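Local coordinates for GGDEF and EAL domain-containing protein (PDB 6PWJ) that probably takes part in cyclic di-GMP signalling, combining a GGDEF domain with a magnesium-binding EAL domain in a single chain, at residues M32-G37 and K355-F360; H216-S221 and A270-Q275; H302-E307 and G332-G337; C309-P314 and N339-D344. All blocks are in the same frame, centred on the assembly; numbering follows the deposited sequence.

Contact 1: residues M32-G37 and K355-F360; sequences MSQLSG and KLDYLF
Tyr358 lays its ring against Gly37 where the two domains of the chain meet: helix 28-41, in the GGDEF region, faces the loop that follows strand 353-356 of the EAL barrel. The aromatic part is a CH-pi contact. Gly37 CA lies 3.7 Å from the centroid of the Tyr358 ring, over its face but shifted toward the rim, with CE1 the nearest ring atom. The ring gets there because Tyr358 CG is anti to the backbone nitrogen (chi1 179°), which carries it out of the loop and onto the helix. Its hydroxyl goes on to hydrogen-bond His363.

A second patch of van der Waals packing gathers round Leu359. One methyl, Leu359 CD1, touches Ser33 OG at 3.4 Å and also reaches Ser33 CB. Gln34, bent at chi2 (-71°), swings its amide back so that NE2 sits 3.7 Å from Leu359 CD1, while its OE1 bonds to Ser88. No hydrogen bond joins the two segments.

Within the loop, Asp357 forms an Asx turn: its OD2 accepts from Leu359 N at 2.9 Å, and that N-H arrives from above the carboxylate plane.

Contact 2: residues H216-S221 and A270-Q275; sequences HREVFS and AINIAQ. With MG (magnesium ion), chain C.
With CG anti to the backbone nitrogen (chi1 -173°) and the chain extended beyond it, Glu218 reaches out to meet Asn272, whose CG stands anti to its own carbonyl carbon (chi1 -66°). The two side chains cross at about a right angle, their carboxylate and amide planes 50° apart, and both end on the magnesium ion. Glu218 OE2 binds the metal at 2.0 Å and Asn272 OD1 at 2.1 Å. The same carboxylate oxygen also accepts a hydrogen bond from Asn272 ND2, 2.7 Å away; it uses its anti lone pair and lies in the plane of the amide.

Beneath this, strands 214-225 and 269-272 run parallel in the barrel of the EAL domain. Ala270 is clasped on both sides of its bridge to Glu218: Ala270 N donates to Arg217 O, and Val219 N donates to Ala270 O, each at 2.8 Å. Ala270 CB sits centrally over one face of the His216 ring, 3.6 Å from its centroid, a CH-pi contact; His216 ND1 pairs with His302.

Glu218 opens the Glu-Val-Phe sequence at the place of the EAL signature. Glu304, Asp334 and two waters complete the metal site. Since Asn272 gives its oxygen to the metal and its NH2 to Glu218, its amide is held in one orientation, and the pair probably steady each other at the metal.

Contact 3: residues H302-E307 and G332-G337; sequences HFEIPE and GVDNYG. With MG (magnesium ion), chain C.
Glu307 OE2 takes hydrogen bonds from two groups: Gly337 N, at 2.6 Å and from above the carboxylate plane, and the hydroxyl of Tyr345. This grip lies at the C-terminal end of two parallel neighbours, strands 301-306 and 330-336, in the barrel of the EAL domain. An extended chain, with CG anti to the backbone nitrogen (chi1 -180°), carries the Glu307 carboxylate past the corner at Asp334 and Asn335 to Gly337. Its other oxygen, OE1, accepts from Asn339 N.

The strands themselves are laced by backbone bonds in the parallel pattern. Gly332 bonds to Phe303 through its N and to Ile305 through its O; Asp334 does the same with Ile305 and Glu307.

On the face that carries Glu304 and Asp334, the two side chains converge on the magnesium ion. Asp334 begins an Asp-Asn-Tyr-Gly sequence, where active EAL phosphodiesterases usually have Asp-Asp-Phe-Gly. The carboxylate planes are turned 67° against each other, and Glu304 CG packs on Asp334 CB at 3.4 Å. Lys355 forms a salt bridge with Glu304 OE2, while Glu304 OE1 and Asp334 OD2 each bind the metal at 2.1 Å.

Contact 4: residues C309-P314 and N339-D344; sequences CFVNEP and NFQSLD
Val311 and Gln341 slant across each other, and the touch is made by the end of the glutamine amide: Gln341 OE1 rests 3.4 Å from Val311 CB, with both valine methyls a little farther off. Gln341 can span the distance because its chain is extended (chi2 177°), which takes the amide straight from the loop to the flank of the helix.

Asn312, one residue on, comes at the same amide from another direction. Its side chain stands at about a right angle to that of Gln341, and the two amide planes are inclined by 52°. Asn312 ND2 lies 3.9 Å from Gln341 OE1, so they meet by packing.

The contact joins the short helix 307-312, directly after strand 301-306 of the EAL barrel, to the loop that leads from strand 330-336 into helix 345-349. It lies at the protein surface. Phe310 turns inward instead and packs against Tyr345 and Phe349, while the backbone of the loop is tied to helix 3-18 by Gln341 O with Arg14 and Leu343 N with Gln11.

Val311 CG2 is the methyl that faces Asn339, 4.1 Å from Asn339 CG. Val311 CG1 turns instead toward Ser342 O, at 4.3 Å.

Contacts 2, 3 and 4 all belong to the EAL region, whereas contact 1 brings a GGDEF helix against it from far away in sequence, bridging 318 residues. Contacts 2 and 3 follow one another along the chain, their centres about 10 Å apart, and strands 269-272 and 301-306 are neighbours in the barrel sheet; together they supply the four protein ligands of one magnesium ion. The segments of contacts 3 and 4 alternate along the chain, and the contact centres are about 11 Å apart; contact 4 packs helix 307-312 against a loop, just past the two metal-bearing strands. Strand 353-356 lies beside strand 330-336, so the loop of contact 1 grows out of the same barrel wall, and the centres of contacts 1 and 3 are about 15 Å apart.

Contact 1: residues M32-G37 and K355-F360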
loop_
_atom_site.group_PDB
_atom_site.type_symbol
_atom_site.label_atom_id
_atom_site.label_comp_id
_atom_site.label_asym_id
_atom_site.label_seq_id
_atom_site.Cartn_x
_atom_site.Cartn_y
_atom_site.Cartn_z
ATOM N N MET A 32 9.302 -9.814 -4.343
ATOM C CA MET A 32 10.531 -9.312 -3.740
ATOM C C MET A 32 10.418 -7.830 -3.409
ATOM O O MET A 32 10.857 -7.389 -2.341
ATOM C CB MET A 32 11.713 -9.564 -4.674
ATOM C CG MET A 32 13.041 -9.722 -3.961
ATOM S SD MET A 32 13.006 -11.085 -2.782
ATOM C CE MET A 32 12.447 -12.428 -3.826
ATOM N N SER A 33 9.833 -7.044 -4.316
ATOM C CA SER A 33 9.668 -5.618 -4.063
ATOM C C SER A 33 8.648 -5.369 -2.958
ATOM O O SER A 33 8.880 -4.545 -2.067
ATOM C CB SER A 33 9.256 -4.903 -5.349
ATOM O OG SER A 33 9.087 -3.515 -5.127
ATOM N N GLN A 34 7.515 -6.073 -3.000
ATOM C CA GLN A 34 6.505 -5.907 -1.960
ATOM C C GLN A 34 7.073 -6.227 -0.585
ATOM O O GLN A 34 6.791 -5.525 0.393
ATOM C CB GLN A 34 5.297 -6.795 -2.256
ATOM C CG GLN A 34 4.539 -6.417 -3.513
ATOM C CD GLN A 34 3.767 -5.125 -3.358
ATOM O OE1 GLN A 34 2.718 -5.089 -2.714
ATOM N NE2 GLN A 34 4.281 -4.054 -3.950
ATOM N N LEU A 35 7.880 -7.286 -0.490
ATOM C CA LEU A 35 8.405 -7.696 0.807
ATOM C C LEU A 35 9.344 -6.641 1.378
ATOM O O LEU A 35 9.281 -6.321 2.571
ATOM C CB LEU A 35 9.116 -9.042 0.681
ATOM C CG LEU A 35 9.297 -9.840 1.973
ATOM C CD1 LEU A 35 7.942 -10.210 2.553
ATOM C CD2 LEU A 35 10.137 -11.085 1.729
ATOM N N SER A 36 10.220 -6.084 0.539
ATOM C CA SER A 36 11.179 -5.094 1.022
ATOM C C SER A 36 10.482 -3.822 1.490
ATOM O O SER A 36 10.866 -3.238 2.510
ATOM C CB SER A 36 12.202 -4.777 -0.070
ATOM O OG SER A 36 12.957 -5.924 -0.413
ATOM N N GLY A 37 9.457 -3.378 0.760
ATOM C CA GLY A 37 8.771 -2.155 1.142
ATOM C C GLY A 37 7.992 -2.297 2.435
ATOM O O GLY A 37 7.986 -1.388 3.270
ATOM N N LYS A 355 1.102 10.149 -6.553
ATOM C CA LYS A 355 2.209 9.616 -5.758
ATOM C C LYS A 355 2.397 8.155 -6.146
ATOM O O LYS A 355 1.642 7.284 -5.709
ATOM C CB LYS A 355 1.932 9.761 -4.265
ATOM C CG LYS A 355 2.733 10.853 -3.575
ATOM C CD LYS A 355 2.914 10.528 -2.099
ATOM C CE LYS A 355 3.707 11.603 -1.375
ATOM N NZ LYS A 355 2.917 12.851 -1.224
ATOM N N LEU A 356 3.404 7.881 -6.973
ATOM C CA LEU A 356 3.620 6.518 -7.437
ATOM C C LEU A 356 3.872 5.581 -6.263
ATOM O O LEU A 356 4.612 5.906 -5.330
ATOM C CB LEU A 356 4.791 6.459 -8.417
ATOM C CG LEU A 356 4.463 6.846 -9.862
ATOM C CD1 LEU A 356 4.475 8.357 -10.038
ATOM C CD2 LEU A 356 5.423 6.173 -10.829
ATOM N N ASP A 357 3.243 4.409 -6.317
ATOM C CA ASP A 357 3.402 3.412 -5.273
ATOM C C ASP A 357 4.857 2.961 -5.182
ATOM O O ASP A 357 5.631 3.060 -6.137
ATOM C CB ASP A 357 2.492 2.212 -5.537
ATOM C CG ASP A 357 2.608 1.143 -4.467
ATOM O OD1 ASP A 357 2.031 1.330 -3.375
ATOM O OD2 ASP A 357 3.277 0.119 -4.720
ATOM N N TYR A 358 5.221 2.458 -3.999
ATOM C CA TYR A 358 6.579 1.982 -3.768
ATOM C C TYR A 358 7.019 0.975 -4.821
ATOM O O TYR A 358 8.208 0.905 -5.154
ATOM C CB TYR A 358 6.671 1.363 -2.371
ATOM C CG TYR A 358 8.026 0.794 -2.009
ATOM C CD1 TYR A 358 8.391 -0.488 -2.399
ATOM C CD2 TYR A 358 8.928 1.530 -1.254
ATOM C CE1 TYR A 358 9.623 -1.013 -2.063
ATOM C CE2 TYR A 358 10.161 1.014 -0.911
ATOM C CZ TYR A 358 10.504 -0.259 -1.317
ATOM O OH TYR A 358 11.731 -0.779 -0.977
ATOM N N LEU A 359 6.079 0.196 -5.364
ATOM C CA LEU A 359 6.447 -0.900 -6.256
ATOM C C LEU A 359 7.164 -0.395 -7.502
ATOM O O LEU A 359 8.164 -0.982 -7.932
ATOM C CB LEU A 359 5.202 -1.696 -6.644
ATOM C CG LEU A 359 5.403 -2.832 -7.650
ATOM C CD1 LEU A 359 6.268 -3.933 -7.057
ATOM C CD2 LEU A 359 4.066 -3.384 -8.115
ATOM N N PHE A 360 6.671 0.688 -8.094
ATOM C CA PHE A 360 7.171 1.172 -9.372
ATOM C C PHE A 360 8.336 2.139 -9.228
ATOM O O PHE A 360 8.789 2.697 -10.233
ATOM C CB PHE A 360 6.041 1.839 -10.155
ATOM C CG PHE A 360 4.763 1.059 -10.146
ATOM C CD1 PHE A 360 4.572 0.008 -11.027
ATOM C CD2 PHE A 360 3.754 1.370 -9.252
ATOM C CE1 PHE A 360 3.397 -0.715 -11.019
ATOM C CE2 PHE A 360 2.577 0.650 -9.240
ATOM C CZ PHE A 360 2.400 -0.395 -10.125
#

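Contact 2: residues H216-S221 and A270-Q275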
loop_
_atom_site.group_PDB
_atom_site.type_symbol
_atom_site.label_atom_id
_atom_site.label_comp_id
_atom_site.label_asym_id
_atom_site.label_seq_id
_atom_site.Cartn_x
_atom_site.Cartn_y
_atom_site.Cartn_z
ATOM N N HIS A 216 4.637 20.010 -1.816
ATOM C CA HIS A 216 3.830 19.976 -0.603
ATOM C C HIS A 216 4.626 19.242 0.469
ATOM O O HIS A 216 5.758 18.807 0.240
ATOM C CB HIS A 216 2.457 19.336 -0.853
ATOM C CG HIS A 216 2.502 17.874 -1.186
ATOM N ND1 HIS A 216 1.668 17.306 -2.126
ATOM C CD2 HIS A 216 3.250 16.860 -0.689
ATOM C CE1 HIS A 216 1.913 16.010 -2.205
ATOM N NE2 HIS A 216 2.869 15.714 -1.343
ATOM N N ARG A 217 4.023 19.108 1.649
ATOM C CA ARG A 217 4.606 18.351 2.751
ATOM C C ARG A 217 3.559 17.377 3.268
ATOM O O ARG A 217 2.491 17.798 3.727
ATOM C CB ARG A 217 5.082 19.275 3.874
ATOM C CG ARG A 217 6.074 20.340 3.434
ATOM C CD ARG A 217 6.531 21.174 4.620
ATOM N NE ARG A 217 6.983 22.502 4.219
ATOM C CZ ARG A 217 8.253 22.835 4.016
ATOM N NH1 ARG A 217 9.212 21.934 4.178
ATOM N NH2 ARG A 217 8.564 24.073 3.654
ATOM N N GLU A 218 3.861 16.083 3.191
ATOM C CA GLU A 218 2.935 15.061 3.654
ATOM C C GLU A 218 2.939 15.012 5.176
ATOM O O GLU A 218 4.001 15.023 5.804
ATOM C CB GLU A 218 3.305 13.697 3.076
ATOM C CG GLU A 218 2.286 12.608 3.365
ATOM C CD GLU A 218 2.518 11.360 2.538
ATOM O OE1 GLU A 218 3.464 11.355 1.722
ATOM O OE2 GLU A 218 1.754 10.385 2.700
ATOM N N VAL A 219 1.752 14.964 5.766
ATOM C CA VAL A 219 1.605 14.975 7.216
ATOM C C VAL A 219 1.736 13.551 7.744
ATOM O O VAL A 219 1.150 12.613 7.190
ATOM C CB VAL A 219 0.258 15.594 7.628
ATOM C CG1 VAL A 219 0.117 15.589 9.141
ATOM C CG2 VAL A 219 0.137 17.007 7.072
ATOM N N PHE A 220 2.510 13.390 8.812
ATOM C CA PHE A 220 2.664 12.110 9.492
ATOM C C PHE A 220 2.385 12.312 10.973
ATOM O O PHE A 220 2.953 13.215 11.596
ATOM C CB PHE A 220 4.064 11.527 9.276
ATOM C CG PHE A 220 4.345 11.150 7.850
ATOM C CD1 PHE A 220 3.988 9.903 7.366
ATOM C CD2 PHE A 220 4.961 12.043 6.991
ATOM C CE1 PHE A 220 4.242 9.554 6.051
ATOM C CE2 PHE A 220 5.218 11.700 5.677
ATOM C CZ PHE A 220 4.859 10.454 5.206
ATOM N N SER A 221 1.520 11.472 11.531
ATOM C CA SER A 221 1.024 11.643 12.887
ATOM C C SER A 221 1.570 10.563 13.813
ATOM O O SER A 221 1.857 9.439 13.389
ATOM C CB SER A 221 -0.507 11.621 12.911
ATOM O OG SER A 221 -1.012 10.556 12.125
ATOM N N ALA A 270 -0.059 17.936 2.596
ATOM C CA ALA A 270 -0.736 16.754 2.080
ATOM C C ALA A 270 -1.225 15.904 3.247
ATOM O O ALA A 270 -0.435 15.519 4.116
ATOM C CB ALA A 270 0.196 15.946 1.178
ATOM N N ILE A 271 -2.524 15.615 3.263
ATOM C CA ILE A 271 -3.150 14.814 4.307
ATOM C C ILE A 271 -3.635 13.514 3.684
ATOM O O ILE A 271 -4.379 13.532 2.696
ATOM C CB ILE A 271 -4.311 15.568 4.977
ATOM C CG1 ILE A 271 -3.832 16.922 5.502
ATOM C CG2 ILE A 271 -4.905 14.736 6.102
ATOM C CD1 ILE A 271 -4.946 17.791 6.045
ATOM N N ASN A 272 -3.214 12.389 4.256
ATOM C CA ASN A 272 -3.671 11.085 3.793
ATOM C C ASN A 272 -5.081 10.832 4.310
ATOM O O ASN A 272 -5.324 10.875 5.520
ATOM C CB ASN A 272 -2.721 9.984 4.260
ATOM C CG ASN A 272 -1.351 10.086 3.620
ATOM O OD1 ASN A 272 -1.181 9.788 2.438
ATOM N ND2 ASN A 272 -0.362 10.496 4.405
ATOM N N ILE A 273 -6.010 10.575 3.396
ATOM C CA ILE A 273 -7.404 10.317 3.734
ATOM C C ILE A 273 -7.663 8.823 3.606
ATOM O O ILE A 273 -7.390 8.224 2.556
ATOM C CB ILE A 273 -8.357 11.122 2.836
ATOM C CG1 ILE A 273 -8.078 12.621 2.979
ATOM C CG2 ILE A 273 -9.805 10.811 3.183
ATOM C CD1 ILE A 273 -8.284 13.153 4.383
ATOM N N ALA A 274 -8.184 8.219 4.670
ATOM C CA ALA A 274 -8.385 6.779 4.694
ATOM C C ALA A 274 -9.485 6.361 3.725
ATOM O O ALA A 274 -10.443 7.097 3.477
ATOM C CB ALA A 274 -8.730 6.310 6.107
ATOM N N GLN A 275 -9.332 5.155 3.175
ATOM C CA GLN A 275 -10.353 4.607 2.290
ATOM C C GLN A 275 -11.697 4.512 3.001
ATOM O O GLN A 275 -12.743 4.807 2.412
ATOM C CB GLN A 275 -9.909 3.236 1.779
ATOM C CG GLN A 275 -10.442 2.858 0.409
ATOM C CD GLN A 275 -9.478 1.964 -0.349
ATOM O OE1 GLN A 275 -8.263 2.039 -0.155
ATOM N NE2 GLN A 275 -10.013 1.109 -1.212
HETATM MG MG MG C . 0.606 9.253 1.563
HETATM O O HOH W 1 2.097 8.519 0.350
HETATM O O HOH W 2 1.336 7.488 2.268
#

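Contact 3: residues H302-E307 and G332-G337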
loop_
_atom_site.group_PDB
_atom_site.type_symbol
_atom_site.label_atom_id
_atom_site.label_comp_id
_atom_site.label_asym_id
_atom_site.label_seq_id
_atom_site.Cartn_x
_atom_site.Cartn_y
_atom_site.Cartn_z
ATOM N N HIS A 302 -3.707 19.753 0.524
ATOM C CA HIS A 302 -3.659 18.655 -0.435
ATOM C C HIS A 302 -4.208 17.407 0.241
ATOM O O HIS A 302 -3.702 16.994 1.291
ATOM C CB HIS A 302 -2.234 18.414 -0.934
ATOM C CG HIS A 302 -1.785 19.384 -1.983
ATOM N ND1 HIS A 302 -0.607 19.228 -2.682
ATOM C CD2 HIS A 302 -2.354 20.519 -2.455
ATOM C CE1 HIS A 302 -0.469 20.224 -3.537
ATOM N NE2 HIS A 302 -1.516 21.022 -3.420
ATOM N N PHE A 303 -5.237 16.812 -0.353
ATOM C CA PHE A 303 -5.868 15.613 0.186
ATOM C C PHE A 303 -5.389 14.409 -0.616
ATOM O O PHE A 303 -5.698 14.279 -1.806
ATOM C CB PHE A 303 -7.389 15.738 0.159
ATOM C CG PHE A 303 -7.931 16.680 1.196
ATOM C CD1 PHE A 303 -8.061 16.274 2.514
ATOM C CD2 PHE A 303 -8.301 17.970 0.857
ATOM C CE1 PHE A 303 -8.552 17.138 3.474
ATOM C CE2 PHE A 303 -8.794 18.839 1.813
ATOM C CZ PHE A 303 -8.920 18.420 3.124
ATOM N N GLU A 304 -4.633 13.531 0.039
ATOM C CA GLU A 304 -4.006 12.387 -0.612
ATOM C C GLU A 304 -4.974 11.211 -0.569
ATOM O O GLU A 304 -5.170 10.597 0.485
ATOM C CB GLU A 304 -2.684 12.047 0.069
ATOM C CG GLU A 304 -1.647 11.435 -0.854
ATOM C CD GLU A 304 -0.229 11.717 -0.399
ATOM O OE1 GLU A 304 0.307 10.938 0.418
ATOM O OE2 GLU A 304 0.348 12.727 -0.853
ATOM N N ILE A 305 -5.572 10.899 -1.707
ATOM C CA ILE A 305 -6.560 9.830 -1.820
ATOM C C ILE A 305 -5.855 8.576 -2.321
ATOM O O ILE A 305 -5.169 8.640 -3.350
ATOM C CB ILE A 305 -7.709 10.218 -2.767
ATOM C CG1 ILE A 305 -8.155 11.660 -2.511
ATOM C CG2 ILE A 305 -8.873 9.258 -2.599
ATOM C CD1 ILE A 305 -8.671 11.902 -1.111
ATOM N N PRO A 306 -5.979 7.441 -1.634
ATOM C CA PRO A 306 -5.433 6.195 -2.180
ATOM C C PRO A 306 -6.079 5.860 -3.514
ATOM O O PRO A 306 -7.205 6.271 -3.808
ATOM C CB PRO A 306 -5.781 5.152 -1.110
ATOM C CG PRO A 306 -5.961 5.941 0.143
ATOM C CD PRO A 306 -6.542 7.257 -0.286
ATOM N N GLU A 307 -5.344 5.105 -4.334
ATOM C CA GLU A 307 -5.883 4.690 -5.624
ATOM C C GLU A 307 -7.101 3.794 -5.459
ATOM O O GLU A 307 -7.986 3.785 -6.323
ATOM C CB GLU A 307 -4.808 3.971 -6.440
ATOM C CG GLU A 307 -5.281 3.510 -7.809
ATOM C CD GLU A 307 -4.174 2.874 -8.626
ATOM O OE1 GLU A 307 -3.831 1.702 -8.362
ATOM O OE2 GLU A 307 -3.643 3.549 -9.531
ATOM N N GLY A 332 -4.682 14.540 -4.598
ATOM C CA GLY A 332 -3.762 13.751 -5.388
ATOM C C GLY A 332 -3.973 12.273 -5.132
ATOM O O GLY A 332 -4.662 11.878 -4.187
ATOM N N VAL A 333 -3.368 11.459 -5.991
ATOM C CA VAL A 333 -3.499 10.007 -5.926
ATOM C C VAL A 333 -2.301 9.446 -5.173
ATOM O O VAL A 333 -1.149 9.683 -5.555
ATOM C CB VAL A 333 -3.604 9.388 -7.329
ATOM C CG1 VAL A 333 -3.792 7.880 -7.230
ATOM C CG2 VAL A 333 -4.746 10.027 -8.104
ATOM N N ASP A 334 -2.571 8.705 -4.103
ATOM C CA ASP A 334 -1.537 8.026 -3.339
ATOM C C ASP A 334 -1.516 6.554 -3.725
ATOM O O ASP A 334 -2.568 5.935 -3.911
ATOM C CB ASP A 334 -1.776 8.178 -1.834
ATOM C CG ASP A 334 -0.505 8.014 -1.021
ATOM O OD1 ASP A 334 0.559 7.748 -1.620
ATOM O OD2 ASP A 334 -0.567 8.154 0.218
ATOM N N ASN A 335 -0.312 5.998 -3.859
ATOM C CA ASN A 335 -0.143 4.612 -4.294
ATOM C C ASN A 335 -0.611 4.436 -5.738
ATOM O O ASN A 335 -1.224 3.428 -6.092
ATOM C CB ASN A 335 -0.876 3.648 -3.359
ATOM C CG ASN A 335 -0.431 3.787 -1.916
ATOM O OD1 ASN A 335 0.764 3.783 -1.618
ATOM N ND2 ASN A 335 -1.393 3.929 -1.012
ATOM N N TYR A 336 -0.320 5.430 -6.572
ATOM C CA TYR A 336 -0.746 5.412 -7.964
ATOM C C TYR A 336 -0.206 4.179 -8.681
ATOM O O TYR A 336 0.986 3.866 -8.598
ATOM C CB TYR A 336 -0.278 6.694 -8.654
ATOM C CG TYR A 336 -0.391 6.702 -10.160
ATOM C CD1 TYR A 336 -1.631 6.726 -10.786
ATOM C CD2 TYR A 336 0.746 6.718 -10.958
ATOM C CE1 TYR A 336 -1.735 6.745 -12.164
ATOM C CE2 TYR A 336 0.653 6.738 -12.335
ATOM C CZ TYR A 336 -0.589 6.752 -12.934
ATOM O OH TYR A 336 -0.685 6.772 -14.305
ATOM N N GLY A 337 -1.096 3.474 -9.380
ATOM C CA GLY A 337 -0.740 2.296 -10.144
ATOM C C GLY A 337 -0.684 1.003 -9.362
ATOM O O GLY A 337 -0.430 -0.050 -9.960
HETATM MG MG MG C . 0.606 9.253 1.563
HETATM O O HOH W 1 2.097 8.519 0.350
HETATM O O HOH W 2 1.336 7.488 2.268
#

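Contact 4: residues C309-P314 and N339-D344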
loop_
_atom_site.group_PDB
_atom_site.type_symbol
_atom_site.label_atom_id
_atom_site.label_comp_id
_atom_site.label_asym_id
_atom_site.label_seq_id
_atom_site.Cartn_x
_atom_site.Cartn_y
_atom_site.Cartn_z
ATOM N N CYS A 309 -9.659 4.095 -3.645
ATOM C CA CYS A 309 -10.904 4.855 -3.642
ATOM C C CYS A 309 -11.345 5.193 -5.061
ATOM O O CYS A 309 -12.542 5.176 -5.365
ATOM C CB CYS A 309 -10.744 6.129 -2.814
ATOM S SG CYS A 309 -10.401 5.852 -1.063
ATOM N N PHE A 310 -10.391 5.493 -5.945
ATOM C CA PHE A 310 -10.743 5.858 -7.314
ATOM C C PHE A 310 -11.254 4.657 -8.100
ATOM O O PHE A 310 -12.193 4.784 -8.897
ATOM C CB PHE A 310 -9.538 6.484 -8.017
ATOM C CG PHE A 310 -9.139 7.823 -7.469
ATOM C CD1 PHE A 310 -9.784 8.976 -7.885
ATOM C CD2 PHE A 310 -8.114 7.930 -6.543
ATOM C CE1 PHE A 310 -9.417 10.209 -7.383
ATOM C CE2 PHE A 310 -7.743 9.160 -6.039
ATOM C CZ PHE A 310 -8.395 10.302 -6.460
ATOM N N VAL A 311 -10.653 3.488 -7.891
ATOM C CA VAL A 311 -11.011 2.301 -8.661
ATOM C C VAL A 311 -12.223 1.587 -8.077
ATOM O O VAL A 311 -13.063 1.078 -8.821
ATOM C CB VAL A 311 -9.797 1.357 -8.753
ATOM C CG1 VAL A 311 -8.684 1.991 -9.570
ATOM C CG2 VAL A 311 -9.298 0.993 -7.362
ATOM N N ASN A 312 -12.343 1.536 -6.746
ATOM C CA ASN A 312 -13.394 0.758 -6.107
ATOM C C ASN A 312 -14.524 1.595 -5.527
ATOM O O ASN A 312 -15.619 1.062 -5.327
ATOM C CB ASN A 312 -12.802 -0.118 -4.992
ATOM C CG ASN A 312 -11.688 -1.015 -5.493
ATOM O OD1 ASN A 312 -10.636 -1.131 -4.862
ATOM N ND2 ASN A 312 -11.908 -1.648 -6.639
ATOM N N GLU A 313 -14.291 2.880 -5.250
ATOM C CA GLU A 313 -15.335 3.775 -4.745
ATOM C C GLU A 313 -15.364 5.066 -5.558
ATOM O O GLU A 313 -15.306 6.166 -5.007
ATOM C CB GLU A 313 -15.114 4.065 -3.264
ATOM C CG GLU A 313 -15.247 2.846 -2.365
ATOM C CD GLU A 313 -16.545 2.836 -1.580
ATOM O OE1 GLU A 313 -16.930 3.901 -1.054
ATOM O OE2 GLU A 313 -17.179 1.763 -1.488
ATOM N N PRO A 314 -15.460 4.966 -6.887
ATOM C CA PRO A 314 -15.379 6.176 -7.719
ATOM C C PRO A 314 -16.507 7.158 -7.475
ATOM O O PRO A 314 -16.375 8.333 -7.842
ATOM C CB PRO A 314 -15.420 5.620 -9.149
ATOM C CG PRO A 314 -16.167 4.336 -9.019
ATOM C CD PRO A 314 -15.776 3.767 -7.683
ATOM N N ASN A 339 -2.980 -0.843 -7.776
ATOM C CA ASN A 339 -4.076 -1.803 -7.826
ATOM C C ASN A 339 -4.086 -2.648 -9.094
ATOM O O ASN A 339 -4.945 -3.527 -9.220
ATOM C CB ASN A 339 -5.416 -1.077 -7.682
ATOM C CG ASN A 339 -5.610 -0.491 -6.298
ATOM O OD1 ASN A 339 -5.437 0.709 -6.087
ATOM N ND2 ASN A 339 -5.963 -1.342 -5.341
ATOM N N PHE A 340 -3.166 -2.410 -10.031
ATOM C CA PHE A 340 -3.096 -3.178 -11.273
ATOM C C PHE A 340 -4.426 -3.179 -12.022
ATOM O O PHE A 340 -4.756 -4.144 -12.716
ATOM C CB PHE A 340 -2.636 -4.614 -11.013
ATOM C CG PHE A 340 -1.161 -4.742 -10.801
ATOM C CD1 PHE A 340 -0.613 -4.584 -9.542
ATOM C CD2 PHE A 340 -0.319 -5.021 -11.863
ATOM C CE1 PHE A 340 0.743 -4.702 -9.343
ATOM C CE2 PHE A 340 1.040 -5.140 -11.672
ATOM C CZ PHE A 340 1.573 -4.980 -10.409
ATOM N N GLN A 341 -5.202 -2.108 -11.880
ATOM C CA GLN A 341 -6.456 -1.926 -12.593
ATOM C C GLN A 341 -6.308 -0.786 -13.599
ATOM O O GLN A 341 -5.211 -0.260 -13.819
ATOM C CB GLN A 341 -7.598 -1.680 -11.602
ATOM C CG GLN A 341 -7.884 -2.870 -10.698
ATOM C CD GLN A 341 -8.970 -2.598 -9.676
ATOM O OE1 GLN A 341 -9.901 -1.831 -9.925
ATOM N NE2 GLN A 341 -8.855 -3.228 -8.512
ATOM N N SER A 342 -7.422 -0.399 -14.214
ATOM C CA SER A 342 -7.376 0.595 -15.277
ATOM C C SER A 342 -6.966 1.959 -14.731
ATOM O O SER A 342 -7.440 2.398 -13.679
ATOM C CB SER A 342 -8.732 0.692 -15.975
ATOM O OG SER A 342 -8.658 1.519 -17.126
ATOM N N LEU A 343 -6.072 2.630 -15.459
ATOM C CA LEU A 343 -5.631 3.976 -15.127
ATOM C C LEU A 343 -6.555 5.047 -15.695
ATOM O O LEU A 343 -6.167 6.221 -15.755
ATOM C CB LEU A 343 -4.202 4.200 -15.621
ATOM C CG LEU A 343 -3.151 3.167 -15.205
ATOM C CD1 LEU A 343 -1.794 3.505 -15.807
ATOM C CD2 LEU A 343 -3.055 3.060 -13.692
ATOM N N ASP A 344 -7.768 4.669 -16.109
ATOM C CA ASP A 344 -8.679 5.634 -16.718
ATOM C C ASP A 344 -9.006 6.775 -15.764
ATOM O O ASP A 344 -9.130 7.931 -16.188
ATOM C CB ASP A 344 -9.962 4.936 -17.165
ATOM C CG ASP A 344 -9.946 4.573 -18.634
ATOM O OD1 ASP A 344 -9.255 5.263 -19.411
ATOM O OD2 ASP A 344 -10.630 3.599 -19.011
#